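Local coordinates for protein transaminase (Bacillus megaterium, PDB 5G0A) that probably transfers amino groups between amines and carbonyl compounds with S selectivity, using pyridoxal-5'-phosphate as cofactor, as a class-III aminotransferase, at residues T143-Y148 / P195-D200; V158-S163 / V189-S194; L214-T219 / I252-K257. All coordinates share one frame; numbering follows the deposited sequence.

Interaction 1: T143-Y148 / P195-D200. With PLP (pyridoxal-5'-phosphate), chain K.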
loop_
_atom_site.group_PDB
_atom_site.type_symbol
_atom_site.label_atom_id
_atom_site.label_comp_id
_atom_site.label_asym_id
_atom_site.label_seq_id
_atom_site.Cartn_x
_atom_site.Cartn_y
_atom_site.Cartn_z
ATOM N N THR B 143 15.913 -2.150 4.392
ATOM C CA THR B 143 16.396 -1.906 5.747
ATOM C C THR B 143 16.771 -3.249 6.405
ATOM O O THR B 143 16.783 -4.298 5.730
ATOM C CB THR B 143 15.309 -1.181 6.552
ATOM O OG1 THR B 143 15.882 -0.658 7.759
ATOM C CG2 THR B 143 14.122 -2.143 6.862
ATOM N N ARG B 144 17.122 -3.232 7.690
ATOM C CA ARG B 144 17.455 -4.476 8.401
ATOM C C ARG B 144 16.596 -4.655 9.640
ATOM O O ARG B 144 16.222 -3.681 10.288
ATOM C CB ARG B 144 18.945 -4.535 8.815
ATOM C CG ARG B 144 19.941 -4.533 7.646
ATOM C CD ARG B 144 20.352 -3.116 7.219
ATOM N NE ARG B 144 20.700 -2.294 8.391
ATOM C CZ ARG B 144 21.840 -2.386 9.075
ATOM N NH1 ARG B 144 22.791 -3.254 8.703
ATOM N NH2 ARG B 144 22.035 -1.618 10.149
ATOM N N GLU B 145 16.340 -5.912 9.993
ATOM C CA GLU B 145 15.764 -6.258 11.292
ATOM C C GLU B 145 16.503 -5.497 12.403
ATOM O O GLU B 145 17.730 -5.445 12.395
ATOM C CB GLU B 145 15.858 -7.778 11.552
ATOM C CG GLU B 145 15.020 -8.181 12.765
ATOM C CD GLU B 145 15.240 -9.596 13.284
ATOM O OE1 GLU B 145 16.285 -10.215 12.993
ATOM O OE2 GLU B 145 14.344 -10.087 14.004
ATOM N N HIS B 146 15.729 -4.928 13.326
ATOM C CA HIS B 146 16.194 -4.155 14.487
ATOM C C HIS B 146 16.742 -2.756 14.199
ATOM O O HIS B 146 17.189 -2.081 15.141
ATOM C CB HIS B 146 17.213 -4.926 15.349
ATOM C CG HIS B 146 16.802 -6.331 15.675
ATOM N ND1 HIS B 146 15.530 -6.665 16.082
ATOM C CD2 HIS B 146 17.513 -7.483 15.676
ATOM C CE1 HIS B 146 15.473 -7.968 16.315
ATOM N NE2 HIS B 146 16.660 -8.486 16.076
ATOM N N ASP B 147 16.692 -2.300 12.946
ATOM C CA ASP B 147 17.123 -0.930 12.654
ATOM C C ASP B 147 16.116 0.040 13.250
ATOM O O ASP B 147 14.913 -0.219 13.237
ATOM C CB ASP B 147 17.195 -0.644 11.147
ATOM C CG ASP B 147 18.542 -0.961 10.539
ATOM O OD1 ASP B 147 19.366 -1.632 11.190
ATOM O OD2 ASP B 147 18.797 -0.486 9.409
ATOM N N TYR B 148 16.639 1.161 13.729
ATOM C CA TYR B 148 15.823 2.321 14.100
ATOM C C TYR B 148 16.271 3.499 13.241
ATOM O O TYR B 148 17.464 3.841 13.220
ATOM C CB TYR B 148 15.956 2.640 15.594
ATOM C CG TYR B 148 15.022 3.785 15.975
ATOM C CD1 TYR B 148 13.653 3.541 16.159
ATOM C CD2 TYR B 148 15.483 5.101 16.066
ATOM C CE1 TYR B 148 12.765 4.574 16.440
ATOM C CE2 TYR B 148 14.601 6.155 16.380
ATOM C CZ TYR B 148 13.244 5.872 16.554
ATOM O OH TYR B 148 12.341 6.875 16.848
ATOM N N PRO B 195 22.878 -7.610 10.733
ATOM C CA PRO B 195 24.254 -8.089 10.583
ATOM C C PRO B 195 24.639 -9.224 11.533
ATOM O O PRO B 195 25.575 -9.965 11.242
ATOM C CB PRO B 195 25.090 -6.849 10.928
ATOM C CG PRO B 195 24.210 -5.707 10.599
ATOM C CD PRO B 195 22.831 -6.155 10.997
ATOM N N ASN B 196 23.939 -9.346 12.657
ATOM C CA ASN B 196 24.280 -10.321 13.697
ATOM C C ASN B 196 23.416 -11.581 13.681
ATOM O O ASN B 196 23.460 -12.378 14.620
ATOM C CB ASN B 196 24.191 -9.673 15.085
ATOM C CG ASN B 196 25.433 -8.872 15.450
ATOM O OD1 ASN B 196 26.432 -8.864 14.723
ATOM N ND2 ASN B 196 25.378 -8.202 16.595
ATOM N N MET B 197 22.629 -11.750 12.624
ATOM C CA MET B 197 21.551 -12.743 12.618
ATOM C C MET B 197 22.023 -14.197 12.558
ATOM O O MET B 197 21.419 -15.068 13.192
ATOM C CB MET B 197 20.571 -12.455 11.474
ATOM C CG MET B 197 19.189 -13.053 11.679
ATOM S SD MET B 197 17.910 -12.169 10.768
ATOM C CE MET B 197 16.455 -13.091 11.274
ATOM N N PHE B 198 23.084 -14.456 11.797
ATOM C CA PHE B 198 23.603 -15.817 11.638
ATOM C C PHE B 198 24.939 -16.028 12.353
ATOM O O PHE B 198 25.999 -15.771 11.782
ATOM C CB PHE B 198 23.739 -16.155 10.157
ATOM C CG PHE B 198 22.490 -15.877 9.365
ATOM C CD1 PHE B 198 21.354 -16.664 9.538
ATOM C CD2 PHE B 198 22.439 -14.804 8.478
ATOM C CE1 PHE B 198 20.196 -16.399 8.819
ATOM C CE2 PHE B 198 21.286 -14.534 7.754
ATOM C CZ PHE B 198 20.168 -15.335 7.922
ATOM N N GLN B 199 24.866 -16.517 13.590
ATOM C CA GLN B 199 26.044 -16.724 14.435
ATOM C C GLN B 199 26.271 -18.203 14.719
ATOM O O GLN B 199 25.341 -19.005 14.640
ATOM C CB GLN B 199 25.884 -15.992 15.771
ATOM C CG GLN B 199 25.747 -14.481 15.664
ATOM C CD GLN B 199 25.895 -13.777 17.002
ATOM O OE1 GLN B 199 26.658 -14.211 17.870
ATOM N NE2 GLN B 199 25.173 -12.677 17.171
ATOM N N ASP B 200 27.507 -18.566 15.054
ATOM C CA ASP B 200 27.766 -19.925 15.522
ATOM C C ASP B 200 27.865 -19.966 17.043
ATOM O O ASP B 200 27.652 -18.944 17.709
ATOM C CB ASP B 200 28.983 -20.557 14.819
ATOM C CG ASP B 200 30.319 -19.970 15.267
ATOM O OD1 ASP B 200 30.416 -19.399 16.372
ATOM O OD2 ASP B 200 31.291 -20.100 14.494
HETATM N N1 PLP K . 18.050 7.476 13.150
HETATM C C2 PLP K . 18.786 6.975 14.170
HETATM C C2A PLP K . 19.860 5.947 13.891
HETATM C C3 PLP K . 18.591 7.494 15.545
HETATM O O3 PLP K . 19.324 7.061 16.581
HETATM C C4 PLP K . 17.560 8.518 15.773
HETATM C C4A PLP K . 17.358 9.108 17.168
HETATM C C5 PLP K . 16.799 8.939 14.572
HETATM C C6 PLP K . 17.069 8.376 13.334
HETATM C C5A PLP K . 15.656 9.940 14.658
HETATM O O4P PLP K . 16.046 11.211 15.132
HETATM P P PLP K . 14.904 12.133 15.814
HETATM O O1P PLP K . 15.671 13.418 15.978
HETATM O O2P PLP K . 13.706 12.232 14.886
HETATM O O3P PLP K . 14.565 11.460 17.117
#

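Interaction 2: V158-S163 / V189-S194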
loop_
_atom_site.group_PDB
_atom_site.type_symbol
_atom_site.label_atom_id
_atom_site.label_comp_id
_atom_site.label_asym_id
_atom_site.label_seq_id
_atom_site.Cartn_x
_atom_site.Cartn_y
_atom_site.Cartn_z
ATOM N N VAL B 158 11.097 2.137 7.553
ATOM C CA VAL B 158 12.399 1.457 7.601
ATOM C C VAL B 158 12.885 1.139 9.007
ATOM O O VAL B 158 13.961 0.611 9.206
ATOM C CB VAL B 158 13.493 2.171 6.779
ATOM C CG1 VAL B 158 13.169 2.069 5.285
ATOM C CG2 VAL B 158 13.647 3.640 7.185
ATOM N N THR B 159 12.050 1.441 9.989
ATOM C CA THR B 159 12.348 1.069 11.360
ATOM C C THR B 159 11.734 -0.298 11.613
ATOM O O THR B 159 10.514 -0.473 11.516
ATOM C CB THR B 159 11.773 2.118 12.327
ATOM O OG1 THR B 159 12.564 3.310 12.218
ATOM C CG2 THR B 159 11.830 1.618 13.757
ATOM N N ARG B 160 12.590 -1.279 11.874
ATOM C CA ARG B 160 12.129 -2.643 12.166
ATOM C C ARG B 160 12.527 -3.044 13.591
ATOM O O ARG B 160 12.945 -4.164 13.864
ATOM C CB ARG B 160 12.652 -3.637 11.115
ATOM C CG ARG B 160 12.178 -3.384 9.693
ATOM C CD ARG B 160 10.661 -3.334 9.564
ATOM N NE ARG B 160 9.993 -4.274 10.458
ATOM C CZ ARG B 160 8.726 -4.175 10.861
ATOM N NH1 ARG B 160 7.944 -3.196 10.420
ATOM N NH2 ARG B 160 8.232 -5.063 11.713
ATOM N N LEU B 161 12.385 -2.090 14.500
ATOM C CA LEU B 161 12.619 -2.337 15.915
ATOM C C LEU B 161 11.239 -2.340 16.542
ATOM O O LEU B 161 10.616 -1.296 16.656
ATOM C CB LEU B 161 13.506 -1.226 16.507
ATOM C CG LEU B 161 13.995 -1.459 17.941
ATOM C CD1 LEU B 161 14.858 -2.705 18.013
ATOM C CD2 LEU B 161 14.761 -0.242 18.434
ATOM N N ARG B 162 10.761 -3.532 16.918
ATOM C CA ARG B 162 9.351 -3.770 17.267
ATOM C C ARG B 162 8.810 -2.847 18.357
ATOM O O ARG B 162 7.647 -2.429 18.319
ATOM C CB ARG B 162 9.195 -5.222 17.733
ATOM C CG ARG B 162 7.765 -5.691 17.861
ATOM C CD ARG B 162 7.749 -7.159 18.239
ATOM N NE ARG B 162 6.387 -7.639 18.451
ATOM C CZ ARG B 162 6.072 -8.665 19.235
ATOM N NH1 ARG B 162 7.026 -9.300 19.926
ATOM N NH2 ARG B 162 4.797 -9.046 19.345
ATOM N N SER B 163 9.676 -2.533 19.315
ATOM C CA SER B 163 9.309 -1.806 20.519
ATOM C C SER B 163 9.366 -0.292 20.367
ATOM O O SER B 163 9.117 0.436 21.324
ATOM C CB SER B 163 10.236 -2.223 21.679
ATOM O OG SER B 163 11.613 -2.118 21.317
ATOM N N VAL B 189 9.176 -1.192 1.298
ATOM C CA VAL B 189 10.336 -1.514 2.130
ATOM C C VAL B 189 10.475 -3.016 2.247
ATOM O O VAL B 189 9.484 -3.754 2.472
ATOM C CB VAL B 189 10.240 -0.879 3.557
ATOM C CG1 VAL B 189 11.358 -1.377 4.488
ATOM C CG2 VAL B 189 10.213 0.642 3.467
ATOM N N LEU B 190 11.711 -3.473 2.105
ATOM C CA LEU B 190 12.051 -4.852 2.380
ATOM C C LEU B 190 12.918 -4.927 3.621
ATOM O O LEU B 190 13.861 -4.139 3.775
ATOM C CB LEU B 190 12.825 -5.434 1.199
ATOM C CG LEU B 190 12.199 -5.359 -0.175
ATOM C CD1 LEU B 190 13.175 -5.979 -1.166
ATOM C CD2 LEU B 190 10.839 -6.061 -0.198
ATOM N N MET B 191 12.625 -5.885 4.495
ATOM C CA MET B 191 13.443 -6.091 5.696
ATOM C C MET B 191 14.469 -7.206 5.488
ATOM O O MET B 191 14.108 -8.384 5.410
ATOM C CB MET B 191 12.578 -6.393 6.943
ATOM C CG MET B 191 13.427 -6.671 8.177
ATOM S SD MET B 191 12.462 -7.036 9.650
ATOM C CE MET B 191 12.193 -8.802 9.449
ATOM N N ALA B 192 15.742 -6.822 5.427
ATOM C CA ALA B 192 16.867 -7.770 5.301
ATOM C C ALA B 192 17.356 -8.204 6.656
ATOM O O ALA B 192 16.977 -7.617 7.681
ATOM C CB ALA B 192 18.006 -7.123 4.506
ATOM N N PRO B 193 18.205 -9.248 6.691
ATOM C CA PRO B 193 18.657 -9.709 8.014
ATOM C C PRO B 193 19.539 -8.692 8.737
ATOM O O PRO B 193 20.234 -7.896 8.110
ATOM C CB PRO B 193 19.451 -10.992 7.720
ATOM C CG PRO B 193 19.525 -11.129 6.232
ATOM C CD PRO B 193 18.566 -10.174 5.597
ATOM N N SER B 194 19.490 -8.707 10.056
ATOM C CA SER B 194 20.431 -7.910 10.818
ATOM C C SER B 194 21.853 -8.462 10.577
ATOM O O SER B 194 22.019 -9.654 10.262
ATOM C CB SER B 194 20.066 -7.956 12.300
ATOM O OG SER B 194 20.245 -9.246 12.823
#

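Interaction 3: L214-T219 / I252-K257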
loop_
_atom_site.group_PDB
_atom_site.type_symbol
_atom_site.label_atom_id
_atom_site.label_comp_id
_atom_site.label_asym_id
_atom_site.label_seq_id
_atom_site.Cartn_x
_atom_site.Cartn_y
_atom_site.Cartn_z
ATOM N N LEU B 214 26.606 -14.340 5.343
ATOM C CA LEU B 214 25.289 -14.889 5.029
ATOM C C LEU B 214 24.201 -13.811 5.065
ATOM O O LEU B 214 23.276 -13.821 4.244
ATOM C CB LEU B 214 24.931 -16.048 5.970
ATOM C CG LEU B 214 25.102 -17.485 5.452
ATOM C CD1 LEU B 214 26.482 -17.757 4.876
ATOM C CD2 LEU B 214 24.765 -18.493 6.546
ATOM N N SER B 215 24.317 -12.897 6.026
ATOM C CA SER B 215 23.414 -11.749 6.085
ATOM C C SER B 215 23.431 -10.963 4.777
ATOM O O SER B 215 22.368 -10.604 4.255
ATOM C CB SER B 215 23.766 -10.840 7.267
ATOM O OG SER B 215 25.057 -10.304 7.078
ATOM N N VAL B 216 24.633 -10.662 4.275
ATOM C CA VAL B 216 24.799 -9.971 2.997
ATOM C C VAL B 216 24.278 -10.807 1.821
ATOM O O VAL B 216 23.582 -10.294 0.925
ATOM C CB VAL B 216 26.272 -9.550 2.767
ATOM C CG1 VAL B 216 26.459 -8.961 1.374
ATOM C CG2 VAL B 216 26.731 -8.568 3.853
ATOM N N LYS B 217 24.613 -12.097 1.813
ATOM C CA LYS B 217 24.132 -12.996 0.755
ATOM C C LYS B 217 22.617 -12.946 0.604
ATOM O O LYS B 217 22.090 -12.813 -0.504
ATOM C CB LYS B 217 24.582 -14.453 1.005
ATOM C CG LYS B 217 24.004 -15.436 -0.009
ATOM C CD LYS B 217 23.933 -16.862 0.516
ATOM C CE LYS B 217 23.267 -17.777 -0.502
ATOM N NZ LYS B 217 24.196 -18.186 -1.595
ATOM N N TYR B 218 21.908 -13.061 1.715
ATOM C CA TYR B 218 20.472 -13.098 1.639
ATOM C C TYR B 218 19.892 -11.723 1.299
ATOM O O TYR B 218 18.881 -11.634 0.601
ATOM C CB TYR B 218 19.837 -13.693 2.900
ATOM C CG TYR B 218 18.351 -13.851 2.737
ATOM C CD1 TYR B 218 17.823 -14.624 1.688
ATOM C CD2 TYR B 218 17.459 -13.205 3.588
ATOM C CE1 TYR B 218 16.463 -14.762 1.512
ATOM C CE2 TYR B 218 16.090 -13.341 3.416
ATOM C CZ TYR B 218 15.597 -14.121 2.380
ATOM O OH TYR B 218 14.242 -14.264 2.194
ATOM N N THR B 219 20.550 -10.658 1.766
ATOM C CA THR B 219 20.154 -9.299 1.355
ATOM C C THR B 219 20.226 -9.169 -0.173
ATOM O O THR B 219 19.309 -8.667 -0.823
ATOM C CB THR B 219 21.045 -8.215 2.020
ATOM O OG1 THR B 219 21.027 -8.379 3.442
ATOM C CG2 THR B 219 20.559 -6.801 1.678
ATOM N N ILE B 252 29.849 -3.904 6.745
ATOM C CA ILE B 252 29.733 -2.624 6.043
ATOM C C ILE B 252 30.529 -2.580 4.725
ATOM O O ILE B 252 29.990 -2.203 3.689
ATOM C CB ILE B 252 30.030 -1.408 6.984
ATOM C CG1 ILE B 252 28.909 -1.258 8.037
ATOM C CG2 ILE B 252 30.203 -0.120 6.176
ATOM C CD1 ILE B 252 27.517 -0.917 7.451
ATOM N N PRO B 253 31.810 -2.999 4.741
ATOM C CA PRO B 253 32.473 -3.081 3.445
ATOM C C PRO B 253 31.731 -3.984 2.455
ATOM O O PRO B 253 31.673 -3.669 1.257
ATOM C CB PRO B 253 33.878 -3.644 3.798
ATOM C CG PRO B 253 34.100 -3.194 5.201
ATOM C CD PRO B 253 32.740 -3.242 5.861
ATOM N N GLN B 254 31.149 -5.079 2.942
ATOM C CA GLN B 254 30.411 -5.965 2.036
ATOM C C GLN B 254 29.115 -5.343 1.504
ATOM O O GLN B 254 28.740 -5.577 0.365
ATOM C CB GLN B 254 30.171 -7.330 2.664
ATOM C CG GLN B 254 31.407 -8.215 2.573
ATOM C CD GLN B 254 31.146 -9.650 3.012
ATOM O OE1 GLN B 254 30.016 -10.132 3.008
ATOM N NE2 GLN B 254 32.217 -10.349 3.373
ATOM N N ILE B 255 28.449 -4.542 2.328
ATOM C CA ILE B 255 27.261 -3.820 1.862
ATOM C C ILE B 255 27.612 -2.756 0.829
ATOM O O ILE B 255 26.889 -2.585 -0.158
ATOM C CB ILE B 255 26.458 -3.218 3.044
ATOM C CG1 ILE B 255 25.716 -4.327 3.813
ATOM C CG2 ILE B 255 25.509 -2.105 2.569
ATOM C CD1 ILE B 255 24.644 -5.110 3.047
ATOM N N ARG B 256 28.726 -2.054 1.038
ATOM C CA ARG B 256 29.148 -1.040 0.089
ATOM C C ARG B 256 29.429 -1.681 -1.277
ATOM O O ARG B 256 28.992 -1.185 -2.311
ATOM C CB ARG B 256 30.375 -0.272 0.617
ATOM C CG ARG B 256 31.041 0.619 -0.420
ATOM C CD ARG B 256 30.274 1.899 -0.746
ATOM N NE ARG B 256 29.057 1.666 -1.540
ATOM C CZ ARG B 256 28.233 2.626 -1.964
ATOM N NH1 ARG B 256 28.470 3.906 -1.706
ATOM N NH2 ARG B 256 27.157 2.297 -2.675
ATOM N N LYS B 257 30.173 -2.785 -1.244
ATOM C CA LYS B 257 30.495 -3.557 -2.442
ATOM C C LYS B 257 29.237 -4.106 -3.129
ATOM O O LYS B 257 29.076 -3.935 -4.330
ATOM C CB LYS B 257 31.467 -4.690 -2.076
ATOM C CG LYS B 257 31.889 -5.564 -3.251
ATOM C CD LYS B 257 33.167 -6.331 -2.900
ATOM C CE LYS B 257 33.488 -7.412 -3.930
ATOM N NZ LYS B 257 32.567 -8.584 -3.839
#

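Interaction 1: T143-Y148 / P195-D200
At the end of strand 140-144, in the central seven-stranded sheet of a PLP-dependent class-III aminotransferase, Arg144 and Glu145 meet Pro195 and Met197 of the loop that follows edge strand 189-192. Arg144 puts its NH1 against the pyrrolidine ring, 3.4 Å from Pro195 CG, the guanidinium being oblique to that ring atom. Bends at chi2 (89°) and chi3 (47°) curl the arginine chain back toward its own turn, where NE is bonded to Asp147. That salt bridge is nearly straight: Arg144 NE reaches Asp147 OD2 at 2.8 Å with an N-H...O angle of 174°, in the guanidinium plane, on the carboxylate's syn side but tilted from its plane. A second, weak bond runs from NH2 to OD1. Arg144 to Asp147 form a type II beta turn, closed by Asp147 N on Arg144 O. Within this turn, the extended Glu145 side chain crosses Met197 at about a right angle; Glu145 OE1 lies 3.4 Å from both SD and CE of Met197, a van der Waals contact. Glu145 CG also sits over one face of the His146 ring. Tyr148, a pocket residue, directs the edge of its ring at the cofactor, with Tyr148 CE2 3.8 Å from PLP C4, while its carbonyl O lies 3.3 Å from PLP C2A. Asp147 OD2 also bonds His149, and Arg144 NH1 bonds Tyr251. The chemistry is therefore divided: the charge of Arg144 is met mainly inside its own turn, and the loop at 195-200 contributes apolar surface, a proline ring and a thioether, without a hydrogen bond across.

Interaction 2: V158-S163 / V189-S194
Arg160 sets its CG beside the backbone N (chi1 -62°) and bends again at chi2 and chi3, while Met191 runs out with CG opposite its own N (chi1 177°) and turns only at chi3; the two chains cross at about a right angle. The sulfur does most of the touching. Met191 SD lies 3.7 Å from both CB and CG of Arg160, and 3.8 Å from Arg160 NE, oblique to the guanidinium. Further back, Met191 CG comes within 3.8 Å of Arg160 CG. Two residues earlier on each segment, Val158 and Val189 also cross at about a right angle: Val158 CG1 is 3.8 Å from Val189 CG2 and 4.0 Å from Val189 CG1, an apolar touch. Met191 and Val189 alternate with Leu190 along strand 189-192, the outermost strand on this side of the central seven-stranded sheet, and both aim at the loop after helix 153-157. Leu190 points the other way, to helix 214-226. The loop is tied to strand 140-144 by Val158 O, which accepts from Thr143 OG1, and to the turn after that strand by backbone bonds between Arg160 and both His146 and Asp147. The polar end of Arg160 looks to the second subunit, where NH2 bonds OD1 of Asn225 and the guanidinium makes a cation-pi contact with Tyr226. Shortening Arg160 to an alanine would probably leave Met191 SD packed on CB alone and take the hydrogen-bond partner from Asn225 and the cation from Tyr226 of the second subunit. Met191 also packs on that asparagine.

Interaction 3: L214-T219 / I252-K257
Two helical segments lie side by side here, with Val216 and Ile255 the nearest pair across them, their CA atoms 6.7 Å apart. Val216 carries the contact from the 214-219 side. Its CG2, anti to the carbonyl carbon, is the branch that faces helix 251-262: it lies 3.7 Å from OE1 and 3.8 Å from CB of Gln254, and 4.1 Å from CD1 of Ile255. The valine thus fits against two consecutive residues, the glutamine reaching over with an extended chain beyond CG and the isoleucine offering the end methyl of its chain. Gln254 OE1 approaches CB of Val216 as well, at 3.8 Å, so the carbonyl oxygen lies against the valine's carbons. The amide's polar needs are met nearby, because OE1 accepts a hydrogen bond from Leu213 N and NE2 donates to Gly211 O. The glutamine therefore ties the loop leading into helix 214-226 to helix 251-262. Inside 214-219, Thr219 OG1 donates to Ser215 O at 2.7 Å, tilted 32° from the carbonyl plane, and Thr219 N reaches the same oxygen from the opposite face. The OG1 bond probably fixes the threonine's chi1. Helices 214-226 and 251-262 precede the adjacent parallel strands 231-236 and 265-269 of the central sheet, so the contact packs neighbouring helices of a beta-alpha-beta arrangement, as in the large domain of this PLP-dependent family. Val216 and Thr219 also touch Met258, and Val216 touches Tyr251, both on helix 251-262. Ile255 packs on Trp266 of strand 265-269, and Thr219 on Pro193 just after strand 189-192; Tyr218 meets Tyr218 of the second subunit edge-to-face.

How the interactions relate
Interactions 1 and 2 share the edge of the central sheet, their centres 9 Å apart: Thr143 O is 2.7 Å from Ala192 N, pairing strands 140-144 and 189-192, and interaction 2 is nested in the loop that interaction 1 closes. Interaction 3 follows in sequence, 11 Å from interaction 1 and 16 Å from interaction 2, centre to centre. It joins them through the start of helix 214-226, where Thr219 OG1 packs 3.4 Å from Ala192 CB, and Ser215 N lies 3.6 Å from Phe198 CD2. Interaction 1 touches the cofactor through Tyr148; the side chain of Val158 in interaction 2 stays about 8 Å from PLP, nearest atoms. All three touch the second subunit.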